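Local structure of putative succinylglutamate desuccinylase / aspartoacylase (Shewanella amazonensis, 3FMC) at residues C[9-14]-C[155-160]; C[200-205]-C[213-218]. The protein is a putative zinc-dependent hydrolase of the succinylglutamate desuccinylase/aspartoacylase family, probably acting on ester bonds. All blocks are in the same frame, centred on the assembly; numbering follows the deposited sequence.

Contact 1: residues C[9-14]-C[155-160]; sequences VRVGEL and AVTLQS
Val9 puts its CG1 methyl against the CG2 methyl of Thr157, 3.5 Å away, the two side chains lying alongside and pointing opposite ways. CG1 reaches the helix because it lies anti to the backbone N of Val9 (chi1 167°). At Arg10 the side chain leaves on the far side of the strand and curls forward: NH1 donates to Gly12 O at 3.3 Å, from above the carbonyl plane. What Arg10 offers the helix is its backbone, with O 4.0 Å from Thr157 CG2. Val11 comes next and again faces the helix, laying CG1 3.8 Å from the same Thr157 methyl. One threonine methyl therefore touches both valines, which come at it from the strand side, and this trio carries most of the apolar contact between 9-14 and 155-160. OG1 of Thr157 bonds back to Arg153 O, one turn earlier in the helix; in the same rotamer CG2 is anti to the backbone N and reaches the strand. Leu142 of helix 123-142 also packs on Thr157. Strand 9-13 and helix 155-160 run nearly antiparallel (170°), their axes coming within 8.8 Å. Beyond Val11 the strand parts from the helix: Val11 and Gly12 both stand opposite Leu20 of the neighbouring antiparallel strand 19-27, a classic beta bulge in a beta hairpin that packs against an alpha helix.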
loop_
_atom_site.group_PDB
_atom_site.type_symbol
_atom_site.label_atom_id
_atom_site.label_comp_id
_atom_site.label_asym_id
_atom_site.label_seq_id
_atom_site.Cartn_x
_atom_site.Cartn_y
_atom_site.Cartn_z
ATOM N N VAL C 9 -8.928 19.005 19.686
ATOM C CA VAL C 9 -9.625 17.864 20.202
ATOM C C VAL C 9 -8.813 16.629 19.791
ATOM O O VAL C 9 -8.495 16.456 18.619
ATOM C CB VAL C 9 -11.039 17.823 19.638
ATOM C CG1 VAL C 9 -11.733 16.489 19.878
ATOM C CG2 VAL C 9 -11.842 19.017 20.216
ATOM N N ARG C 10 -8.472 15.819 20.787
ATOM C CA ARG C 10 -7.714 14.589 20.587
ATOM C C ARG C 10 -8.606 13.459 20.081
ATOM O O ARG C 10 -9.672 13.191 20.653
ATOM C CB ARG C 10 -7.127 14.158 21.912
ATOM C CG ARG C 10 -6.127 13.085 21.770
ATOM C CD ARG C 10 -4.752 13.635 21.471
ATOM N NE ARG C 10 -3.964 13.662 22.706
ATOM C CZ ARG C 10 -3.406 12.568 23.242
ATOM N NH1 ARG C 10 -3.557 11.358 22.676
ATOM N NH2 ARG C 10 -2.700 12.675 24.363
ATOM N N VAL C 11 -8.145 12.763 19.036
ATOM C CA VAL C 11 -8.911 11.670 18.436
ATOM C C VAL C 11 -8.125 10.362 18.358
ATOM O O VAL C 11 -8.671 9.349 17.927
ATOM C CB VAL C 11 -9.420 12.044 17.006
ATOM C CG1 VAL C 11 -10.440 13.248 17.054
ATOM C CG2 VAL C 11 -8.239 12.401 16.069
ATOM N N GLY C 12 -6.851 10.387 18.748
ATOM C CA GLY C 12 -6.043 9.161 18.697
ATOM C C GLY C 12 -4.604 9.370 19.087
ATOM O O GLY C 12 -4.234 10.408 19.636
ATOM N N GLU C 13 -3.773 8.376 18.777
ATOM C CA GLU C 13 -2.358 8.441 19.087
ATOM C C GLU C 13 -1.632 7.447 18.197
ATOM O O GLU C 13 -2.129 6.329 17.949
ATOM C CB GLU C 13 -2.130 8.088 20.579
ATOM C CG GLU C 13 -0.719 8.366 21.077
ATOM C CD GLU C 13 -0.499 7.882 22.496
ATOM O OE1 GLU C 13 -0.991 6.822 22.884
ATOM O OE2 GLU C 13 0.176 8.602 23.219
ATOM N N LEU C 14 -0.483 7.871 17.710
ATOM C CA LEU C 14 0.372 7.067 16.859
ATOM C C LEU C 14 1.403 6.268 17.662
ATOM O O LEU C 14 1.847 6.713 18.718
ATOM C CB LEU C 14 1.114 7.975 15.880
ATOM C CG LEU C 14 0.238 8.794 14.908
ATOM C CD1 LEU C 14 1.014 9.820 14.214
ATOM C CD2 LEU C 14 -0.429 7.874 13.933
ATOM N N ALA C 155 -14.566 8.649 14.723
ATOM C CA ALA C 155 -15.929 8.921 14.313
ATOM C C ALA C 155 -16.826 9.320 15.466
ATOM O O ALA C 155 -17.617 10.270 15.340
ATOM C CB ALA C 155 -16.510 7.741 13.577
ATOM N N VAL C 156 -16.701 8.609 16.584
ATOM C CA VAL C 156 -17.525 8.862 17.757
ATOM C C VAL C 156 -17.166 10.231 18.380
ATOM O O VAL C 156 -18.056 10.945 18.835
ATOM C CB VAL C 156 -17.510 7.667 18.772
ATOM C CG1 VAL C 156 -18.264 8.032 20.024
ATOM C CG2 VAL C 156 -18.087 6.402 18.136
ATOM N N THR C 157 -15.891 10.633 18.312
ATOM C CA THR C 157 -15.455 11.956 18.812
ATOM C C THR C 157 -16.068 13.072 17.945
ATOM O O THR C 157 -16.630 14.058 18.479
ATOM C CB THR C 157 -13.911 12.061 18.899
ATOM O OG1 THR C 157 -13.430 10.996 19.754
ATOM C CG2 THR C 157 -13.446 13.440 19.367
ATOM N N LEU C 158 -16.004 12.903 16.614
ATOM C CA LEU C 158 -16.653 13.852 15.686
ATOM C C LEU C 158 -18.151 13.909 15.906
ATOM O O LEU C 158 -18.739 14.987 15.960
ATOM C CB LEU C 158 -16.383 13.429 14.236
ATOM C CG LEU C 158 -14.907 13.498 13.787
ATOM C CD1 LEU C 158 -14.680 12.866 12.417
ATOM C CD2 LEU C 158 -14.434 14.917 13.798
ATOM N N GLN C 159 -18.745 12.734 16.089
ATOM C CA GLN C 159 -20.182 12.567 16.244
ATOM C C GLN C 159 -20.709 13.269 17.459
ATOM O O GLN C 159 -21.766 13.892 17.417
ATOM C CB GLN C 159 -20.532 11.089 16.251
ATOM C CG GLN C 159 -22.051 10.797 16.164
ATOM C CD GLN C 159 -22.344 9.350 16.010
ATOM O OE1 GLN C 159 -21.532 8.595 15.446
ATOM N NE2 GLN C 159 -23.539 8.924 16.458
ATOM N N SER C 160 -19.998 13.139 18.573
ATOM C CA SER C 160 -20.423 13.779 19.807
ATOM C C SER C 160 -20.476 15.293 19.609
ATOM O O SER C 160 -21.397 15.951 20.127
ATOM C CB SER C 160 -19.493 13.417 20.963
ATOM O OG SER C 160 -19.852 14.180 22.096
#

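Contact 2: residues C[200-205]-C[213-218]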
loop_
_atom_site.group_PDB
_atom_site.type_symbol
_atom_site.label_atom_id
_atom_site.label_comp_id
_atom_site.label_asym_id
_atom_site.label_seq_id
_atom_site.Cartn_x
_atom_site.Cartn_y
_atom_site.Cartn_z
ATOM N N LEU C 200 -28.936 13.671 -4.200
ATOM C CA LEU C 200 -29.428 12.338 -3.855
ATOM C C LEU C 200 -30.281 12.491 -2.609
ATOM O O LEU C 200 -29.800 12.974 -1.571
ATOM C CB LEU C 200 -28.264 11.373 -3.561
ATOM C CG LEU C 200 -27.436 11.006 -4.792
ATOM C CD1 LEU C 200 -26.065 10.496 -4.519
ATOM C CD2 LEU C 200 -28.248 10.012 -5.641
ATOM N N LEU C 201 -31.564 12.154 -2.725
ATOM C CA LEU C 201 -32.508 12.161 -1.603
ATOM C C LEU C 201 -32.445 10.813 -0.909
ATOM O O LEU C 201 -32.693 9.750 -1.516
ATOM C CB LEU C 201 -33.924 12.499 -2.096
ATOM C CG LEU C 201 -34.122 13.868 -2.763
ATOM C CD1 LEU C 201 -35.497 13.989 -3.411
ATOM C CD2 LEU C 201 -33.891 14.997 -1.759
ATOM N N ILE C 202 -32.108 10.842 0.388
ATOM C CA ILE C 202 -31.796 9.624 1.129
ATOM C C ILE C 202 -32.796 9.347 2.245
ATOM O O ILE C 202 -33.331 10.277 2.871
ATOM C CB ILE C 202 -30.284 9.619 1.610
ATOM C CG1 ILE C 202 -30.027 10.584 2.778
ATOM C CG2 ILE C 202 -29.303 9.919 0.437
ATOM C CD1 ILE C 202 -28.589 10.414 3.336
ATOM N N PRO C 203 -33.066 8.061 2.504
ATOM C CA PRO C 203 -34.082 7.662 3.461
ATOM C C PRO C 203 -33.599 7.577 4.898
ATOM O O PRO C 203 -32.413 7.781 5.183
ATOM C CB PRO C 203 -34.451 6.266 2.993
ATOM C CG PRO C 203 -33.173 5.715 2.454
ATOM C CD PRO C 203 -32.449 6.891 1.850
ATOM N N ASN C 204 -34.538 7.292 5.791
ATOM C CA ASN C 204 -34.222 7.085 7.202
ATOM C C ASN C 204 -33.594 5.693 7.412
ATOM O O ASN C 204 -34.263 4.725 7.792
ATOM C CB ASN C 204 -35.464 7.236 8.075
ATOM C CG ASN C 204 -35.134 7.327 9.546
ATOM O OD1 ASN C 204 -33.960 7.311 9.927
ATOM N ND2 ASN C 204 -36.167 7.371 10.392
ATOM N N SER C 205 -32.292 5.621 7.203
ATOM C CA SER C 205 -31.586 4.366 7.311
ATOM C C SER C 205 -30.166 4.647 7.721
ATOM O O SER C 205 -29.529 5.502 7.136
ATOM C CB SER C 205 -31.581 3.704 5.943
ATOM O OG SER C 205 -30.935 2.461 6.000
ATOM N N ALA C 213 -25.729 9.161 10.999
ATOM C CA ALA C 213 -25.513 9.073 12.434
ATOM C C ALA C 213 -26.133 10.288 13.117
ATOM O O ALA C 213 -26.655 10.186 14.212
ATOM C CB ALA C 213 -24.007 8.991 12.722
ATOM N N ALA C 214 -26.034 11.438 12.456
ATOM C CA ALA C 214 -26.587 12.682 12.973
ATOM C C ALA C 214 -28.118 12.737 12.877
ATOM O O ALA C 214 -28.768 13.210 13.813
ATOM C CB ALA C 214 -26.007 13.872 12.285
ATOM N N PHE C 215 -28.697 12.293 11.761
ATOM C CA PHE C 215 -30.146 12.493 11.603
ATOM C C PHE C 215 -31.010 11.305 11.956
ATOM O O PHE C 215 -32.185 11.492 12.323
ATOM C CB PHE C 215 -30.518 13.046 10.201
ATOM C CG PHE C 215 -30.303 12.064 9.055
ATOM C CD1 PHE C 215 -31.047 10.909 8.942
ATOM C CD2 PHE C 215 -29.448 12.391 8.015
ATOM C CE1 PHE C 215 -30.866 10.053 7.864
ATOM C CE2 PHE C 215 -29.275 11.548 6.924
ATOM C CZ PHE C 215 -29.973 10.368 6.862
ATOM N N VAL C 216 -30.496 10.082 11.857
ATOM C CA VAL C 216 -31.390 8.953 12.122
ATOM C C VAL C 216 -32.050 9.019 13.505
ATOM O O VAL C 216 -33.267 8.730 13.611
ATOM C CB VAL C 216 -30.728 7.556 11.837
ATOM C CG1 VAL C 216 -31.563 6.421 12.387
ATOM C CG2 VAL C 216 -30.518 7.362 10.342
ATOM N N PRO C 217 -31.294 9.344 14.578
ATOM C CA PRO C 217 -32.038 9.300 15.853
ATOM C C PRO C 217 -33.206 10.283 15.892
ATOM O O PRO C 217 -34.296 9.970 16.407
ATOM C CB PRO C 217 -30.984 9.702 16.915
ATOM C CG PRO C 217 -29.650 9.489 16.258
ATOM C CD PRO C 217 -29.869 9.691 14.782
ATOM N N TRP C 218 -32.960 11.465 15.358
ATOM C CA TRP C 218 -33.992 12.538 15.335
ATOM C C TRP C 218 -35.173 12.275 14.418
ATOM O O TRP C 218 -36.319 12.689 14.745
ATOM C CB TRP C 218 -33.374 13.861 15.007
ATOM C CG TRP C 218 -32.343 14.299 15.988
ATOM C CD1 TRP C 218 -31.004 14.180 15.862
ATOM C CD2 TRP C 218 -32.571 14.991 17.234
ATOM N NE1 TRP C 218 -30.373 14.717 16.966
ATOM C CE2 TRP C 218 -31.307 15.227 17.817
ATOM C CE3 TRP C 218 -33.721 15.413 17.918
ATOM C CZ2 TRP C 218 -31.150 15.893 19.048
ATOM C CZ3 TRP C 218 -33.563 16.052 19.163
ATOM C CH2 TRP C 218 -32.289 16.296 19.700
#
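The ring of Phe215 meets the 200-205 segment with its edge. Near the ring plane lie Pro203 O, 3.8 Å from Phe215 CE1, and Ile202 CD1, 3.8 Å from Phe215 CZ and as close to CE2. The carbonyl oxygen thus faces the ring's slightly positive C-H rim, while the isoleucine methyl makes an ordinary apolar contact. Phe215 CG stands between the backbone N and the carbonyl carbon (chi1 69°), and from there the ring extends from the helix to the end of strand 198-202. Tyr186 and Pro184 also touch this side chain. Replacing Phe215 by alanine removes the ring, and would probably open a gap between helix and strand, leaving Ile202 CD1 and Pro203 O without the ring edge they face. The segments belong to a strand, loop and helix in the family's catalytic domain: strand 198-202 gives way to a turn centred on Asn204, an inverse gamma turn whose Ser205 N to Pro203 O bond is weak, and helix 210-227 follows. Asn204 OD1 rests against the fork of the Val216 side chain, 3.5 Å from both CG1 and CG2. The other end of that amide is anchored by the helix, ND2 bonding to Glu223 OE2 and more weakly to Thr220 OG1, which should help fix the way the amide is turned. Val216 CG2 also packs on the backbone of Ser205, 3.8 Å from its C atom.

How the contacts relate
From the N terminus, strand 4-13 comes first, and contact 1 closes a long loop when helix 150-163 returns to it after 140 intervening residues. Contact 2 opens only later and closes a short loop, with seven residues between its segments, so the two follow in series and neither nest nor cross. Contact 1 ties the N-terminal hairpin to a helix of the catalytic domain; contact 2 fastens the end of strand 198-202 to helix 210-227, which comes just after it. Their centres lie about 22 Å apart, yet the two helices meet where Gln159 OE1 packs 3.7 Å from Ala213 CB. Tyr104 touches both helical segments.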